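Local coordinates for protein putative dehydrogenase (Amycolatopsis orientalis, PDB 5A9T) that catalyses the NADPH-dependent reduction of imines to amines, and probably builds its cofactor site on a Rossmann-type domain, at residues G17-A22 and A126-P131; D57-S62 and R83-G88; V92-G97 and F135-S140. All blocks are in the same frame, centred on the assembly; numbering follows the deposited sequence.

Contact 1 of 3, residues G17-A22 and A126-P131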
# COMPACT_ATOMS: atom_id res chain seq x y z
N GLY A 17 -17.15 9.50 20.94
CA GLY A 17 -17.85 9.01 22.11
C GLY A 17 -19.32 8.82 21.98
O GLY A 17 -19.87 7.88 22.49
N SER A 18 -19.92 9.75 21.25
CA SER A 18 -21.29 9.59 20.96
C SER A 18 -21.62 8.34 20.15
O SER A 18 -22.59 7.60 20.38
CB SER A 18 -21.80 10.81 20.19
OG SER A 18 -21.73 11.97 20.99
N ALA A 19 -20.76 8.03 19.12
CA ALA A 19 -20.92 6.80 18.36
C ALA A 19 -20.76 5.50 19.21
O ALA A 19 -21.46 4.56 19.06
CB ALA A 19 -19.97 6.77 17.17
N LEU A 20 -19.83 5.57 20.15
CA LEU A 20 -19.67 4.47 21.08
C LEU A 20 -20.92 4.25 21.92
O LEU A 20 -21.42 3.16 22.07
CB LEU A 20 -18.47 4.70 22.00
CG LEU A 20 -17.11 4.86 21.36
CD1 LEU A 20 -15.96 5.37 22.24
CD2 LEU A 20 -16.65 3.61 20.65
N ALA A 21 -21.43 5.33 22.48
CA ALA A 21 -22.59 5.19 23.29
C ALA A 21 -23.82 4.71 22.51
O ALA A 21 -24.52 3.83 22.96
CB ALA A 21 -22.88 6.53 23.93
N ALA A 22 -24.00 5.22 21.29
CA ALA A 22 -25.07 4.77 20.44
C ALA A 22 -25.00 3.32 20.08
O ALA A 22 -25.98 2.60 20.17
CB ALA A 22 -25.16 5.61 19.19
N ALA A 126 -18.84 6.72 12.17
CA ALA A 126 -20.03 6.12 11.53
C ALA A 126 -19.93 4.70 11.34
O ALA A 126 -20.94 4.02 11.12
CB ALA A 126 -20.30 6.76 10.15
N MET A 127 -18.71 4.11 11.39
CA MET A 127 -18.55 2.73 11.24
C MET A 127 -18.53 1.86 12.57
O MET A 127 -18.60 0.64 12.57
CB MET A 127 -17.30 2.41 10.45
CG MET A 127 -17.50 2.79 8.99
SD MET A 127 -16.08 2.21 8.08
CE MET A 127 -15.92 0.49 8.59
N VAL A 128 -18.48 2.62 13.69
CA VAL A 128 -18.49 1.94 14.98
C VAL A 128 -19.75 1.11 15.11
O VAL A 128 -20.87 1.57 14.74
CB VAL A 128 -18.35 2.97 16.15
CG1 VAL A 128 -18.63 2.24 17.49
CG2 VAL A 128 -16.93 3.70 16.01
N GLY A 129 -19.63 -0.14 15.53
CA GLY A 129 -20.73 -1.09 15.68
C GLY A 129 -21.15 -1.84 14.44
O GLY A 129 -22.08 -2.64 14.53
N HIS A 130 -20.53 -1.52 13.31
CA HIS A 130 -20.83 -2.12 11.99
C HIS A 130 -19.79 -3.07 11.54
O HIS A 130 -18.65 -3.09 12.06
CB HIS A 130 -21.10 -1.03 10.97
CG HIS A 130 -22.29 -0.16 11.32
ND1 HIS A 130 -23.60 -0.61 11.22
CD2 HIS A 130 -22.36 1.11 11.76
CE1 HIS A 130 -24.42 0.34 11.65
NE2 HIS A 130 -23.70 1.40 11.97
N PRO A 131 -20.16 -4.00 10.62
CA PRO A 131 -19.16 -4.96 10.11
C PRO A 131 -18.01 -4.18 9.47
O PRO A 131 -18.20 -3.12 8.84
CB PRO A 131 -19.98 -5.72 9.00
CG PRO A 131 -21.37 -5.64 9.52
CD PRO A 131 -21.50 -4.22 10.03
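A19 and L20, on helix 15-26, both meet one residue of the loop between strands 115-121 and 134-139. That residue is V128. The first segment starts at G17, which contacts NADP(+) when the cofactor is bound; no NADP(+) is bound to this chain here. G17 is the last glycine of what fits a Rossmann GxGxxG motif with G12 and G14. S18 OG is hydrogen-bonded to the backbone O of G14. A19 is the first residue to touch the loop. Its methyl points at V128, and the two CB atoms stand 4.3 Å apart. V128 CG1 also lies 4.0 Å from the backbone O of A19, a van der Waals contact. L20 starts away from the loop, but its CD2 swings back. CD2 of L20 meets CG1 of V128 at 4.0 Å, and the two side chains cross obliquely. V128 sets CG1 anti to its backbone N (chi1 170°), which turns this branch to the helix, where it touches both the A19 carbonyl O and the leucine tip. One valine methyl therefore serves both helix residues. V128 also packs on M16 and A23, one turn to each side. The loop holds the valine out on a type II turn from M127 to H130, closed by H130 N to M127 O at 3.0 Å. G129 has the positive phi (84°) expected at the third position of this turn, and its backbone is hydrogen-bonded to L154. No hydrogen bond joins the two segments. The side chains that meet are all apolar, and the one polar atom touched is the A19 carbonyl O. Between these two segments the hold is close packing alone, beside the first turns of the helix.

Contact 2 of 3, residues D57-S62 and R83-G88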
# COMPACT_ATOMS: atom_id res chain seq x y z
N ASP A 57 -21.12 10.29 39.83
CA ASP A 57 -22.28 9.49 39.56
C ASP A 57 -22.11 8.66 38.29
O ASP A 57 -22.51 7.50 38.23
CB ASP A 57 -23.52 10.36 39.46
CG ASP A 57 -23.86 11.11 40.77
OD1 ASP A 57 -23.64 10.60 41.89
OD2 ASP A 57 -24.39 12.25 40.62
N ALA A 58 -21.49 9.22 37.25
CA ALA A 58 -21.27 8.45 36.05
C ALA A 58 -20.37 7.24 36.30
O ALA A 58 -20.67 6.15 35.88
CB ALA A 58 -20.62 9.30 34.99
N VAL A 59 -19.27 7.47 36.99
CA VAL A 59 -18.33 6.37 37.35
C VAL A 59 -19.06 5.32 38.21
O VAL A 59 -18.83 4.07 38.05
CB VAL A 59 -17.11 6.98 38.09
CG1 VAL A 59 -16.24 5.96 38.79
CG2 VAL A 59 -16.25 7.71 37.03
N SER A 60 -19.86 5.79 39.19
CA SER A 60 -20.49 4.86 40.13
C SER A 60 -21.59 4.00 39.49
O SER A 60 -22.06 3.01 40.09
CB SER A 60 -21.04 5.64 41.35
OG SER A 60 -20.03 6.34 42.04
N ALA A 61 -22.07 4.34 38.27
CA ALA A 61 -23.18 3.67 37.62
C ALA A 61 -22.82 2.29 37.08
O ALA A 61 -23.69 1.45 36.84
CB ALA A 61 -23.76 4.50 36.47
N SER A 62 -21.53 2.12 36.76
CA SER A 62 -21.08 0.98 35.98
C SER A 62 -19.72 0.54 36.43
O SER A 62 -18.95 1.33 36.85
CB SER A 62 -21.00 1.30 34.45
OG SER A 62 -22.16 2.04 34.02
N ARG A 83 -11.98 9.77 42.25
CA ARG A 83 -10.88 8.93 42.71
C ARG A 83 -11.33 7.69 43.48
O ARG A 83 -10.90 6.59 43.18
CB ARG A 83 -9.90 9.78 43.60
CG ARG A 83 -8.82 8.93 44.33
N GLU A 84 -12.07 7.99 44.51
CA GLU A 84 -12.48 6.89 45.38
C GLU A 84 -13.43 5.89 44.67
O GLU A 84 -13.28 4.63 44.81
CB GLU A 84 -13.12 7.50 46.65
CG GLU A 84 -12.13 8.21 47.60
N ALA A 85 -14.38 6.45 43.90
CA ALA A 85 -15.32 5.65 43.20
C ALA A 85 -14.70 4.75 42.18
O ALA A 85 -15.30 3.77 41.80
CB ALA A 85 -16.42 6.46 42.63
N LEU A 86 -13.52 5.08 41.66
CA LEU A 86 -12.88 4.30 40.64
C LEU A 86 -12.37 2.93 41.12
O LEU A 86 -12.17 2.05 40.34
CB LEU A 86 -11.69 5.05 40.03
CG LEU A 86 -12.12 6.20 39.11
CD1 LEU A 86 -11.00 7.24 38.98
CD2 LEU A 86 -12.53 5.57 37.82
N ARG A 87 -12.13 2.78 42.47
CA ARG A 87 -11.68 1.49 42.96
C ARG A 87 -12.65 0.37 42.64
O ARG A 87 -13.86 0.50 42.85
CB ARG A 87 -11.50 1.55 44.50
CG ARG A 87 -10.81 0.33 45.05
CD ARG A 87 -10.49 0.52 46.56
NE ARG A 87 -9.48 1.60 46.70
CZ ARG A 87 -8.18 1.51 46.43
NH1 ARG A 87 -7.61 0.43 45.91
NH2 ARG A 87 -7.44 2.62 46.54
N GLY A 88 -12.15 -0.72 42.10
CA GLY A 88 -12.95 -1.78 41.72
C GLY A 88 -13.73 -1.72 40.46
O GLY A 88 -14.59 -2.53 40.19
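In the Rossmann-type domain, helix 55-60 packs through V59 on A85 and L86, in the loop that leads into strand 90-93. The helix itself leads into strand 64-67, the parallel neighbour of 90-93. The contact therefore joins the approaches to two adjacent strands. V59 carries it with a single branch. Its CG1 is anti to the backbone N (chi1 166°) and extends toward the loop. There CG1 of V59 lies 3.9 Å from the CB of A85 and 3.8 Å from the backbone O of A85. The same CG1 is 3.9 Å from CD2 of L86, and the L86 CG is 4.1 Å from it. L86 leaves its backbone in the opposite sense, and only its outer carbons return to the valine. The V59 and L86 side chains cross at about a right angle. L65 of strand 64-67 touches both of them from the sheet side. S60 OG comes 3.7 Å from the CB of A85, but S60 has two conformers, so this touch is doubtful. In the conformer given, its OG is hydrogen-bonded to the backbone O of V56, one turn back. The loop residues 84-87 form a type I turn, with R87 N to E84 O at 3.2 Å. No hydrogen bond runs directly between the segments. R89 links them instead, with NE hydrogen-bonded to A85 O and NH1 hydrogen-bonded to S62 O. The chemistry implies a small apolar patch beside a guanidinium that satisfies one carbonyl from each segment.

Contact 3 of 3, residues V92-G97 and F135-S140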
# COMPACT_ATOMS: atom_id res chain seq x y z
N VAL A 92 -11.60 1.51 30.09
CA VAL A 92 -11.20 1.25 28.72
C VAL A 92 -11.04 2.60 28.08
O VAL A 92 -12.03 3.31 27.81
CB VAL A 92 -12.18 0.38 28.00
CG1 VAL A 92 -11.75 0.13 26.55
CG2 VAL A 92 -12.35 -0.96 28.66
N ASN A 93 -9.77 3.01 27.86
CA ASN A 93 -9.44 4.29 27.33
C ASN A 93 -9.22 4.22 25.84
O ASN A 93 -8.24 3.62 25.43
CB ASN A 93 -8.17 4.78 28.00
CG ASN A 93 -7.86 6.24 27.65
OD1 ASN A 93 -8.53 6.88 26.86
ND2 ASN A 93 -6.75 6.79 28.29
N LEU A 94 -10.08 4.93 25.12
CA LEU A 94 -10.05 4.88 23.62
C LEU A 94 -9.46 6.14 23.06
O LEU A 94 -9.53 6.32 21.81
CB LEU A 94 -11.39 4.53 23.11
CG LEU A 94 -11.95 3.21 23.53
CD1 LEU A 94 -13.35 2.95 23.00
CD2 LEU A 94 -11.05 2.03 23.14
N ASN A 95 -8.78 6.95 23.82
CA ASN A 95 -8.16 8.17 23.19
C ASN A 95 -6.88 8.60 23.79
O ASN A 95 -6.69 9.82 24.08
CB ASN A 95 -9.17 9.31 23.02
CG ASN A 95 -8.69 10.45 22.09
OD1 ASN A 95 -7.98 10.20 21.16
ND2 ASN A 95 -9.03 11.71 22.42
N SER A 96 -5.96 7.66 24.03
CA SER A 96 -4.65 8.09 24.47
C SER A 96 -3.91 8.76 23.27
O SER A 96 -3.98 8.35 22.12
CB SER A 96 -3.76 7.03 25.00
OG SER A 96 -4.18 6.46 26.21
N GLY A 97 -3.15 9.73 23.60
CA GLY A 97 -2.41 10.46 22.48
C GLY A 97 -1.18 9.70 22.01
O GLY A 97 -0.89 9.62 20.72
N PHE A 135 -11.16 -2.65 16.56
CA PHE A 135 -10.54 -1.89 17.66
C PHE A 135 -9.38 -2.70 18.18
O PHE A 135 -9.50 -3.92 18.39
CB PHE A 135 -11.53 -1.73 18.83
CG PHE A 135 -12.64 -0.71 18.70
CD1 PHE A 135 -13.34 -0.51 17.52
CD2 PHE A 135 -13.04 -0.02 19.78
CE1 PHE A 135 -14.35 0.43 17.40
CE2 PHE A 135 -14.03 0.92 19.62
CZ PHE A 135 -14.71 1.12 18.46
N LEU A 136 -8.20 -2.06 18.27
CA LEU A 136 -6.99 -2.70 18.79
C LEU A 136 -6.82 -2.36 20.28
O LEU A 136 -7.02 -1.20 20.65
CB LEU A 136 -5.75 -2.26 18.05
CG LEU A 136 -5.84 -2.42 16.51
CD1 LEU A 136 -4.53 -1.92 15.91
CD2 LEU A 136 -6.09 -3.83 16.08
N TYR A 137 -6.56 -3.35 21.10
CA TYR A 137 -6.42 -3.17 22.52
C TYR A 137 -5.07 -3.64 23.07
O TYR A 137 -4.47 -4.59 22.58
CB TYR A 137 -7.53 -3.91 23.28
CG TYR A 137 -8.92 -3.44 23.01
CD1 TYR A 137 -9.49 -2.41 23.69
CD2 TYR A 137 -9.72 -4.04 22.00
CE1 TYR A 137 -10.75 -1.95 23.39
CE2 TYR A 137 -10.97 -3.63 21.73
CZ TYR A 137 -11.51 -2.58 22.42
OH TYR A 137 -12.77 -2.12 22.20
N SER A 138 -4.67 -3.01 24.14
CA SER A 138 -3.47 -3.37 24.87
C SER A 138 -3.63 -3.04 26.35
O SER A 138 -4.19 -2.02 26.72
CB SER A 138 -2.19 -2.74 24.16
OG SER A 138 -2.24 -1.40 24.16
N GLY A 139 -3.04 -3.91 27.16
CA GLY A 139 -3.16 -3.78 28.64
C GLY A 139 -3.60 -5.09 29.17
O GLY A 139 -3.44 -6.14 28.64
N SER A 140 -4.34 -4.97 30.28
CA SER A 140 -4.74 -6.20 30.97
C SER A 140 -5.46 -7.29 30.16
O SER A 140 -6.50 -7.05 29.61
CB SER A 140 -5.59 -5.77 32.13
OG SER A 140 -6.18 -6.91 32.75
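L94 sits just past strand 90-93 and forks between two aromatic rings of strand 134-139. Its CB starts toward that strand. CG then stands anti to the carbonyl carbon (chi1 -61°), and the two methyls part from there. CD1 of L94 goes to F135, where it meets CE2 at 4.0 Å, at the ring edge and near the ring plane. CD2 of L94 goes to Y137 and lies 4.0 Å from its CE1, coming in at a slant. V92 adds a second carbon at the same tyrosine atom: its CG1 is 3.9 Å from CE1 of Y137, at the ring edge. V92 and Y137 cross at about a right angle, as do L94 and F135. N93 braces the turn after the strand: its OD1 accepts from N95 N at 3.1 Å. This is an Asx turn, with the donor well above the carbonyl plane. N95, the donor of this turn, contacts NADP(+) when it is bound. Strand 115-121 runs between the two strands in the sheet, so the side chains reach over it; its L117 touches Y137 and its I121 touches F135. Y137 also touches P157 of strand 156-161. Helix 15-26 lies against this cluster, with L20 touching both L94 and F135.

From the N terminus, helix 15-26 comes first, and contact 1 closes a long loop from it to residues 126-131. Contact 2 lies wholly within that loop and closes a short one, from helix 55-60 to the approach of strand 90-93. Contact 3 opens soon after at 92-97 and closes at 135-140, beyond the end of contact 1, so contacts 1 and 3 cross. They also touch: CD1 of L20 is 3.6 Å from CD1 of L94, and CD2 of L20 is 3.8 Å from CZ of F135. Contact 2 touches neither of the others. Contacts 1 and 2 each join a helix to a loop, and contact 3 joins two strands across a third.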